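Local coordinates for glycosyl hydrolases family 31 family protein (PDB 6DRU) that hydrolyses xyloglucan oligosaccharides, releasing alpha-xylose from the glucose at their non-reducing end as a retaining family 31 alpha-xylosidase, at residues F141-D146 with N161-V166. Sequence-based numbering, arbitrary orientation.
Sequences FSATPD and NKKGSV
Lys163 reaches from the 161-166 loop to the backbone of Thr144, and its long side chain makes nearly the whole contact, since the nearest CA atoms, those of Pro145 and Lys163, are still 8.7 Å apart. CB points toward 141-146, and CG lies anti to the backbone N (chi1 178°). CB and CG stay short of the facing segment and CD only skirts it; the chain bends once about CB-CG and then runs extended through CD and CE. Lys163 CE makes the first close approach, 3.4 Å from Thr144 O, with Pro145 O a little farther off at 4.0 Å. At the tip, Lys163 NZ donates to Thr144 O over 2.8 Å, approaching from above the carbonyl plane, 39° out of it. Ala143 CB lies 3.5 Å from Lys163 NZ. The carbonyls of Gly202 and Thr203 also accept from this ammonium, so three backbone oxygens grip it and tie three loops together. The root of the side chain is held as well: Asn161 OD1 accepts from Lys163 N at 3.2 Å, an Asx turn that overlaps the type II turn from Lys162 to Ser165. Lys163 thus bridges the chain leaving strand 135-142 and the loop entering strand 166-168, two strands of one antiparallel sheet with 205-213 and 197-201 between them; a second subunit packs on Ser165 and Val166.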
ATOM      1  N   PHE A 141      10.900   5.837 -23.868  1.00 53.59           N
ATOM      2  CA  PHE A 141      11.708   5.827 -25.077  1.00 51.18           C
ATOM      3  C   PHE A 141      11.395   7.071 -25.896  1.00 58.38           C
ATOM      4  O   PHE A 141      10.275   7.587 -25.866  1.00 56.87           O
ATOM      5  CB  PHE A 141      11.451   4.566 -25.917  1.00 50.90           C
ATOM      6  CG  PHE A 141      11.537   3.283 -25.136  1.00 51.90           C
ATOM      7  CD1 PHE A 141      10.414   2.755 -24.516  1.00 56.85           C
ATOM      8  CD2 PHE A 141      12.738   2.600 -25.027  1.00 44.93           C
ATOM      9  CE1 PHE A 141      10.489   1.573 -23.799  1.00 50.00           C
ATOM     10  CE2 PHE A 141      12.820   1.419 -24.310  1.00 52.47           C
ATOM     11  CZ  PHE A 141      11.695   0.905 -23.696  1.00 58.66           C
ATOM     12  N   SER A 142      12.394   7.549 -26.632  1.00 60.13           N
ATOM     13  CA  SER A 142      12.220   8.762 -27.419  1.00 57.38           C
ATOM     14  C   SER A 142      11.310   8.509 -28.617  1.00 62.23           C
ATOM     15  O   SER A 142      11.180   7.383 -29.105  1.00 51.62           O
ATOM     16  CB  SER A 142      13.570   9.292 -27.897  1.00 50.97           C
ATOM     17  OG  SER A 142      14.198   8.370 -28.774  1.00 61.14           O
ATOM     18  N   ALA A 143      10.670   9.581 -29.082  1.00 62.60           N
ATOM     19  CA  ALA A 143       9.808   9.525 -30.253  1.00 61.96           C
ATOM     20  C   ALA A 143       9.883  10.857 -30.986  1.00 63.51           C
ATOM     21  O   ALA A 143      10.229  11.891 -30.406  1.00 56.62           O
ATOM     22  CB  ALA A 143       8.359   9.197 -29.875  1.00 54.90           C
ATOM     23  N   THR A 144       9.552  10.822 -32.273  1.00 66.13           N
ATOM     24  CA  THR A 144       9.542  12.026 -33.085  1.00 61.14           C
ATOM     25  C   THR A 144       8.106  12.430 -33.408  1.00 61.71           C
ATOM     26  O   THR A 144       7.211  11.581 -33.433  1.00 66.42           O
ATOM     27  CB  THR A 144      10.317  11.822 -34.392  1.00 61.67           C
ATOM     28  OG1 THR A 144       9.873  10.617 -35.028  1.00 72.40           O
ATOM     29  CG2 THR A 144      11.809  11.729 -34.117  1.00 64.84           C
ATOM     30  N   PRO A 145       7.851  13.719 -33.654  1.00 59.37           N
ATOM     31  CA  PRO A 145       6.463  14.146 -33.896  1.00 59.27           C
ATOM     32  C   PRO A 145       5.844  13.527 -35.136  1.00 55.60           C
ATOM     33  O   PRO A 145       4.615  13.400 -35.203  1.00 71.74           O
ATOM     34  CB  PRO A 145       6.587  15.671 -34.033  1.00 50.45           C
ATOM     35  CG  PRO A 145       7.862  16.017 -33.340  1.00 55.17           C
ATOM     36  CD  PRO A 145       8.777  14.863 -33.592  1.00 49.35           C
ATOM     37  N   ASP A 146       6.654  13.132 -36.113  1.00 67.87           N
ATOM     38  CA  ASP A 146       6.166  12.602 -37.378  1.00 76.91           C
ATOM     39  C   ASP A 146       5.926  11.096 -37.352  1.00 78.34           C
ATOM     40  O   ASP A 146       5.497  10.535 -38.367  1.00 83.08           O
ATOM     41  CB  ASP A 146       7.150  12.954 -38.501  1.00 93.85           C
ATOM     42  CG  ASP A 146       8.535  12.370 -38.270  1.00106.71           C
ATOM     43  OD1 ASP A 146       8.740  11.164 -38.532  1.00103.29           O
ATOM     44  OD2 ASP A 146       9.424  13.123 -37.817  1.00102.44           O
ATOM     45  N   ASN A 161      -3.478   4.876 -37.240  1.00 62.91           N
ATOM     46  CA  ASN A 161      -2.307   5.539 -36.678  1.00 66.09           C
ATOM     47  C   ASN A 161      -2.616   5.878 -35.224  1.00 67.92           C
ATOM     48  O   ASN A 161      -3.428   6.768 -34.945  1.00 61.50           O
ATOM     49  CB  ASN A 161      -1.952   6.794 -37.473  1.00 61.79           C
ATOM     50  CG  ASN A 161      -0.741   7.518 -36.912  1.00 65.89           C
ATOM     51  OD1 ASN A 161       0.058   6.941 -36.175  1.00 61.93           O
ATOM     52  ND2 ASN A 161      -0.603   8.792 -37.260  1.00 64.53           N
ATOM     53  N   LYS A 162      -1.971   5.170 -34.301  1.00 64.08           N
ATOM     54  CA  LYS A 162      -2.229   5.330 -32.877  1.00 58.30           C
ATOM     55  C   LYS A 162      -1.362   6.405 -32.232  1.00 57.87           C
ATOM     56  O   LYS A 162      -1.396   6.553 -31.006  1.00 62.57           O
ATOM     57  CB  LYS A 162      -2.030   3.995 -32.155  1.00 49.15           C
ATOM     58  CG  LYS A 162      -2.907   2.866 -32.684  1.00 56.74           C
ATOM     59  CD  LYS A 162      -4.389   3.162 -32.477  1.00 59.43           C
ATOM     60  CE  LYS A 162      -5.270   2.153 -33.203  1.00 57.37           C
ATOM     61  NZ  LYS A 162      -5.501   0.915 -32.407  1.00 61.92           N
ATOM     62  N   LYS A 163      -0.594   7.153 -33.022  1.00 55.73           N
ATOM     63  CA  LYS A 163       0.237   8.215 -32.471  1.00 50.93           C
ATOM     64  C   LYS A 163      -0.626   9.265 -31.780  1.00 53.15           C
ATOM     65  O   LYS A 163      -1.701   9.626 -32.265  1.00 55.37           O
ATOM     66  CB  LYS A 163       1.069   8.860 -33.579  1.00 64.64           C
ATOM     67  CG  LYS A 163       1.947  10.017 -33.126  1.00 52.56           C
ATOM     68  CD  LYS A 163       3.333   9.533 -32.744  1.00 62.93           C
ATOM     69  CE  LYS A 163       4.203  10.676 -32.253  1.00 60.12           C
ATOM     70  NZ  LYS A 163       5.482  10.186 -31.670  1.00 65.79           N
ATOM     71  N   GLY A 164      -0.146   9.754 -30.641  1.00 59.23           N
ATOM     72  CA  GLY A 164      -0.887  10.727 -29.865  1.00 53.91           C
ATOM     73  C   GLY A 164      -1.963  10.149 -28.976  1.00 64.96           C
ATOM     74  O   GLY A 164      -2.742  10.916 -28.398  1.00 61.00           O
ATOM     75  N   SER A 165      -2.036   8.826 -28.846  1.00 63.27           N
ATOM     76  CA  SER A 165      -3.047   8.165 -28.037  1.00 56.93           C
ATOM     77  C   SER A 165      -2.409   7.506 -26.821  1.00 64.99           C
ATOM     78  O   SER A 165      -1.255   7.070 -26.860  1.00 60.25           O
ATOM     79  CB  SER A 165      -3.802   7.103 -28.847  1.00 49.84           C
ATOM     80  OG  SER A 165      -4.541   7.690 -29.902  1.00 87.79           O
ATOM     81  N   VAL A 166      -3.174   7.453 -25.734  1.00 63.16           N
ATOM     82  CA  VAL A 166      -2.826   6.678 -24.550  1.00 52.58           C
ATOM     83  C   VAL A 166      -3.748   5.471 -24.496  1.00 57.45           C
ATOM     84  O   VAL A 166      -4.975   5.616 -24.567  1.00 60.27           O
ATOM     85  CB  VAL A 166      -2.937   7.513 -23.264  1.00 59.03           C
ATOM     86  CG1 VAL A 166      -2.693   6.637 -22.048  1.00 42.06           C
ATOM     87  CG2 VAL A 166      -1.948   8.657 -23.302  1.00 48.00           C
TER